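Local coordinates for Acarbose/maltose binding protein GacH (Streptomyces glaucescens, PDB 3K01) that serves as the solute receptor of an ABC transporter, binding acarbose and an acarbose homolog, and probably maltose as well, at residues A[50-53]-A[59-62]; A[30-35]-A[313-318]. All blocks are in the same frame, centred on the assembly; numbering follows the deposited sequence.

Contact 1 of 2, residues A[50-53]-A[59-62]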
loop_
_atom_site.group_PDB
_atom_site.type_symbol
_atom_site.label_atom_id
_atom_site.label_comp_id
_atom_site.label_asym_id
_atom_site.label_seq_id
_atom_site.Cartn_x
_atom_site.Cartn_y
_atom_site.Cartn_z
ATOM N N GLY A 50 -7.924 -4.209 25.017
ATOM C CA GLY A 50 -6.797 -4.446 25.893
ATOM C C GLY A 50 -6.205 -3.165 26.473
ATOM O O GLY A 50 -5.499 -3.212 27.488
ATOM N N PHE A 51 -6.464 -2.021 25.843
ATOM C CA PHE A 51 -6.013 -0.731 26.388
ATOM C C PHE A 51 -6.537 -0.562 27.819
ATOM O O PHE A 51 -5.882 0.064 28.677
ATOM C CB PHE A 51 -6.523 0.396 25.485
ATOM C CG PHE A 51 -6.070 1.778 25.885
ATOM C CD1 PHE A 51 -4.747 2.166 25.739
ATOM C CD2 PHE A 51 -6.994 2.710 26.348
ATOM C CE1 PHE A 51 -4.335 3.462 26.064
ATOM C CE2 PHE A 51 -6.599 4.016 26.687
ATOM C CZ PHE A 51 -5.251 4.391 26.532
ATOM N N GLU A 52 -7.704 -1.140 28.079
ATOM C CA GLU A 52 -8.364 -0.974 29.377
ATOM C C GLU A 52 -7.650 -1.711 30.504
ATOM O O GLU A 52 -7.878 -1.384 31.668
ATOM C CB GLU A 52 -9.806 -1.431 29.294
ATOM C CG GLU A 52 -10.631 -0.651 28.302
ATOM C CD GLU A 52 -12.017 -1.214 28.116
ATOM O OE1 GLU A 52 -12.225 -2.414 28.440
ATOM O OE2 GLU A 52 -12.912 -0.475 27.652
ATOM N N LYS A 53 -6.819 -2.702 30.180
ATOM C CA LYS A 53 -6.023 -3.403 31.195
ATOM C C LYS A 53 -5.116 -2.432 31.938
ATOM O O LYS A 53 -5.106 -2.412 33.174
ATOM C CB LYS A 53 -5.202 -4.535 30.573
ATOM C CG LYS A 53 -6.072 -5.676 30.069
ATOM C CD LYS A 53 -5.323 -6.626 29.125
ATOM C CE LYS A 53 -6.238 -7.764 28.637
ATOM N NZ LYS A 53 -7.348 -7.285 27.746
ATOM N N ASP A 59 -13.119 3.921 28.860
ATOM C CA ASP A 59 -14.070 3.069 28.159
ATOM C C ASP A 59 -13.709 3.091 26.668
ATOM O O ASP A 59 -13.990 4.077 25.972
ATOM C CB ASP A 59 -15.488 3.616 28.361
ATOM C CG ASP A 59 -16.570 2.772 27.696
ATOM O OD1 ASP A 59 -16.304 1.631 27.230
ATOM O OD2 ASP A 59 -17.711 3.275 27.643
ATOM N N VAL A 60 -13.087 2.019 26.194
ATOM C CA VAL A 60 -12.840 1.865 24.759
ATOM C C VAL A 60 -14.094 1.357 24.051
ATOM O O VAL A 60 -14.598 0.264 24.365
ATOM C CB VAL A 60 -11.673 0.924 24.480
ATOM C CG1 VAL A 60 -11.502 0.685 22.960
ATOM C CG2 VAL A 60 -10.382 1.486 25.078
ATOM N N LYS A 61 -14.593 2.143 23.103
ATOM C CA LYS A 61 -15.735 1.759 22.278
ATOM C C LYS A 61 -15.250 1.448 20.869
ATOM O O LYS A 61 -15.041 2.352 20.037
ATOM C CB LYS A 61 -16.801 2.857 22.274
ATOM C CG LYS A 61 -17.327 3.196 23.672
ATOM C CD LYS A 61 -18.477 4.189 23.637
ATOM C CE LYS A 61 -19.190 4.181 24.996
ATOM N NZ LYS A 61 -20.021 5.388 25.249
ATOM N N TYR A 62 -15.065 0.158 20.625
ATOM C CA TYR A 62 -14.636 -0.356 19.331
ATOM C C TYR A 62 -15.804 -0.383 18.349
ATOM O O TYR A 62 -16.877 -0.916 18.680
ATOM C CB TYR A 62 -14.117 -1.776 19.504
ATOM C CG TYR A 62 -13.761 -2.402 18.191
ATOM C CD1 TYR A 62 -12.488 -2.228 17.647
ATOM C CD2 TYR A 62 -14.715 -3.108 17.439
ATOM C CE1 TYR A 62 -12.158 -2.772 16.413
ATOM C CE2 TYR A 62 -14.390 -3.663 16.208
ATOM C CZ TYR A 62 -13.126 -3.475 15.697
ATOM O OH TYR A 62 -12.813 -4.006 14.464
HETATM O O HOH W 1 -14.795 -1.803 26.275
#
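Val60 and Glu52 bury most of the surface here, and they meet through a main-chain to side-chain hydrogen bond, a bridging water and an apolar touch. The backbone N of Val60 donates to OE2 of Glu52 at 2.9 Å, with an N-H...O angle of 153°, and the bond falls on the anti lone pair of OE2, the one turned from OE1. A water then donates to the same oxygen, 2.7 Å from Glu52 OE2, and also to Val60 O, so both polar backbone atoms of Val60 are tied to a single carboxylate oxygen. Glutamate suits the place because its chain is long enough: from CG, which lies beside its own backbone N (chi1 -61°), it runs on extended and carries OE2 across to the strand.

Next to this polar link the valine presents a methyl to apolar atoms. Val60 CG2 sits 3.9 Å from the aliphatic CG of Glu52 and 3.8 Å from CD2 of Phe51, whose ring it approaches obliquely; the two side chains cross nearly at right angles. A branched, compact residue fits the buried side of a strand, and the large apolar Phe51 ring suits a buried site between the valine and helix 309-320, where it touches Ala314 and meets the Phe315 ring edge-to-face. The contact joins helix 51-54 to strand 58-64, which runs parallel to its neighbour 28-34 in the mixed central sheet, within a beta-alpha-beta unit.

Asp59 OD1 stands 4.0 Å from Glu52 OE2, two like charges near each other; Lys61 NZ, in a long salt bridge 3.9 Å from Asp59 OD2, would offset part of that charge. The N-H and the water donating to OE2 would be expected to stabilise Glu52 as a carboxylate, countering some of the effect of its acidic neighbour.

Contact 2 of 2, residues A[30-35]-A[313-318]; sequences VTFWDT and YAFVKY
Phe315 reaches from its helix to the strand and meets Val30 and Phe32 with different parts of one ring. Near the CB end of the Phe315 ring, Val30 CG1 lies over one face: the methyl is 4.3 Å from the ring centroid and 24° off the normal, a CH-pi contact, and its nearest ring atom is Phe315 CG at 4.0 Å. At the far end, Phe315 CE2 comes down over a face of the Phe32 ring, 3.7 Å from Phe32 CG, while Phe315 CZ lies 3.8 Å from CD2 of Phe32. The ring planes are inclined at 57° with centroids 5.3 Å apart, an oblique aromatic pair that is neither a stack nor a T-shape.

Residues 30 and 32 project from the same side of strand 28-34, toward helix 309-320, which covers this face of the central sheet in an alpha/beta lobe of the periplasmic-binding-protein fold. The helix arrives from 278 residues farther along the chain, as befits a lobe built from separate parts of the sequence.

Phe315 carries CG anti to its N (chi1 -178°), which sends the ring out toward the strand. A long aromatic suits this position because it can reach from helix to strand, whose nearest CA atoms (Val30 and Phe315) are 7.8 Å apart, whereas the compact, branched Val30 sets a methyl over the ring face. Asp34 N lies over the opposite face of the Phe32 ring, above its centre, and Phe32 also touches Leu300 of strand 293-302.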
loop_
_atom_site.group_PDB
_atom_site.type_symbol
_atom_site.label_atom_id
_atom_site.label_comp_id
_atom_site.label_asym_id
_atom_site.label_seq_id
_atom_site.Cartn_x
_atom_site.Cartn_y
_atom_site.Cartn_z
ATOM N N VAL A 30 -12.905 6.481 24.698
ATOM C CA VAL A 30 -12.199 6.532 23.409
ATOM C C VAL A 30 -12.983 5.676 22.421
ATOM O O VAL A 30 -12.990 4.449 22.542
ATOM C CB VAL A 30 -10.736 6.040 23.501
ATOM C CG1 VAL A 30 -10.099 5.998 22.088
ATOM C CG2 VAL A 30 -9.897 6.932 24.423
ATOM N N THR A 31 -13.639 6.340 21.472
ATOM C CA THR A 31 -14.325 5.642 20.388
ATOM C C THR A 31 -13.340 5.448 19.254
ATOM O O THR A 31 -12.739 6.426 18.774
ATOM C CB THR A 31 -15.562 6.411 19.930
ATOM O OG1 THR A 31 -16.487 6.484 21.035
ATOM C CG2 THR A 31 -16.233 5.711 18.751
ATOM N N PHE A 32 -13.144 4.186 18.874
ATOM C CA PHE A 32 -12.175 3.814 17.837
ATOM C C PHE A 32 -12.901 3.212 16.651
ATOM O O PHE A 32 -13.602 2.214 16.814
ATOM C CB PHE A 32 -11.168 2.802 18.420
ATOM C CG PHE A 32 -10.250 2.141 17.392
ATOM C CD1 PHE A 32 -9.647 2.873 16.360
ATOM C CD2 PHE A 32 -9.961 0.784 17.491
ATOM C CE1 PHE A 32 -8.806 2.259 15.434
ATOM C CE2 PHE A 32 -9.126 0.169 16.587
ATOM C CZ PHE A 32 -8.532 0.896 15.562
ATOM N N TRP A 33 -12.744 3.818 15.469
ATOM C CA TRP A 33 -13.270 3.226 14.233
ATOM C C TRP A 33 -12.176 2.481 13.502
ATOM O O TRP A 33 -11.196 3.079 13.025
ATOM C CB TRP A 33 -13.854 4.301 13.325
ATOM C CG TRP A 33 -15.181 4.848 13.769
ATOM C CD1 TRP A 33 -15.844 4.589 14.954
ATOM C CD2 TRP A 33 -16.000 5.774 13.047
ATOM N NE1 TRP A 33 -17.032 5.293 14.988
ATOM C CE2 TRP A 33 -17.137 6.042 13.845
ATOM C CE3 TRP A 33 -15.878 6.415 11.807
ATOM C CZ2 TRP A 33 -18.160 6.897 13.422
ATOM C CZ3 TRP A 33 -16.890 7.287 11.401
ATOM C CH2 TRP A 33 -18.004 7.525 12.214
ATOM N N ASP A 34 -12.343 1.155 13.461
ATOM C CA ASP A 34 -11.436 0.235 12.794
ATOM C C ASP A 34 -12.013 -0.168 11.447
ATOM O O ASP A 34 -13.226 -0.303 11.303
ATOM C CB ASP A 34 -11.265 -0.991 13.687
ATOM C CG ASP A 34 -10.368 -2.051 13.081
ATOM O OD1 ASP A 34 -9.472 -1.725 12.269
ATOM O OD2 ASP A 34 -10.581 -3.233 13.435
ATOM N N THR A 35 -11.148 -0.329 10.454
ATOM C CA THR A 35 -11.583 -0.726 9.095
ATOM C C THR A 35 -11.111 -2.147 8.743
ATOM O O THR A 35 -11.232 -2.565 7.580
ATOM C CB THR A 35 -10.958 0.171 8.047
ATOM O OG1 THR A 35 -9.541 0.078 8.207
ATOM C CG2 THR A 35 -11.407 1.618 8.211
ATOM N N TYR A 313 -4.428 10.189 22.625
ATOM C CA TYR A 313 -2.988 10.140 22.378
ATOM C C TYR A 313 -2.424 8.832 22.924
ATOM O O TYR A 313 -1.628 8.156 22.260
ATOM C CB TYR A 313 -2.281 11.280 23.108
ATOM C CG TYR A 313 -2.637 12.688 22.670
ATOM C CD1 TYR A 313 -3.048 12.981 21.366
ATOM C CD2 TYR A 313 -2.554 13.743 23.582
ATOM C CE1 TYR A 313 -3.365 14.289 20.992
ATOM C CE2 TYR A 313 -2.865 15.039 23.217
ATOM C CZ TYR A 313 -3.282 15.315 21.932
ATOM O OH TYR A 313 -3.591 16.605 21.571
ATOM N N ALA A 314 -2.821 8.472 24.151
ATOM C CA ALA A 314 -2.320 7.264 24.759
ATOM C C ALA A 314 -2.818 6.011 24.017
ATOM O O ALA A 314 -2.073 5.024 23.872
ATOM C CB ALA A 314 -2.729 7.216 26.233
ATOM N N PHE A 315 -4.048 6.059 23.525
ATOM C CA PHE A 315 -4.579 4.912 22.795
ATOM C C PHE A 315 -3.815 4.663 21.480
ATOM O O PHE A 315 -3.471 3.515 21.170
ATOM C CB PHE A 315 -6.064 5.122 22.509
ATOM C CG PHE A 315 -6.708 3.962 21.785
ATOM C CD1 PHE A 315 -7.105 2.837 22.485
ATOM C CD2 PHE A 315 -6.889 4.007 20.413
ATOM C CE1 PHE A 315 -7.696 1.761 21.827
ATOM C CE2 PHE A 315 -7.487 2.939 19.737
ATOM C CZ PHE A 315 -7.887 1.811 20.448
ATOM N N VAL A 316 -3.543 5.714 20.714
ATOM C CA VAL A 316 -2.805 5.501 19.462
ATOM C C VAL A 316 -1.374 5.088 19.738
ATOM O O VAL A 316 -0.828 4.277 18.998
ATOM C CB VAL A 316 -2.905 6.673 18.458
ATOM C CG1 VAL A 316 -4.361 6.990 18.155
ATOM C CG2 VAL A 316 -2.140 7.913 18.913
ATOM N N LYS A 317 -0.773 5.593 20.812
ATOM C CA LYS A 317 0.539 5.112 21.199
ATOM C C LYS A 317 0.501 3.612 21.508
ATOM O O LYS A 317 1.368 2.855 21.042
ATOM C CB LYS A 317 1.092 5.907 22.396
ATOM C CG LYS A 317 2.349 5.343 23.002
ATOM C CD LYS A 317 2.716 6.166 24.229
ATOM C CE LYS A 317 3.948 5.604 24.872
ATOM N NZ LYS A 317 4.319 6.363 26.106
ATOM N N TYR A 318 -0.486 3.189 22.294
ATOM C CA TYR A 318 -0.670 1.773 22.582
ATOM C C TYR A 318 -0.887 0.942 21.313
ATOM O O TYR A 318 -0.212 -0.076 21.122
ATOM C CB TYR A 318 -1.847 1.622 23.548
ATOM C CG TYR A 318 -2.400 0.220 23.643
ATOM C CD1 TYR A 318 -1.741 -0.767 24.377
ATOM C CD2 TYR A 318 -3.571 -0.116 22.975
ATOM C CE1 TYR A 318 -2.257 -2.057 24.454
ATOM C CE2 TYR A 318 -4.090 -1.405 23.044
ATOM C CZ TYR A 318 -3.422 -2.350 23.780
ATOM O OH TYR A 318 -3.936 -3.650 23.834
#

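How the contacts relate
The centres of contact 1 and contact 2 lie about 9 Å apart, on the same side of the chain's centre. Strands 58-64 and 28-34 are parallel neighbours, joined by backbone bonds such as Lys61 N to Val30 O at 2.9 Å, so the strands of both contacts are adjacent in one sheet. The helices meet too: Phe51 CE1 packs 3.5 Å from Ala314 O, and Val60 touches Phe315, making that aromatic common to both packing clusters. Farther along the strands, Tyr62 OH lies 2.6 Å from Asp34 OD2, a probable hydrogen bond. Contact 1 joins near neighbours in sequence, whereas contact 2 brings in a distant helix to cover the same sheet.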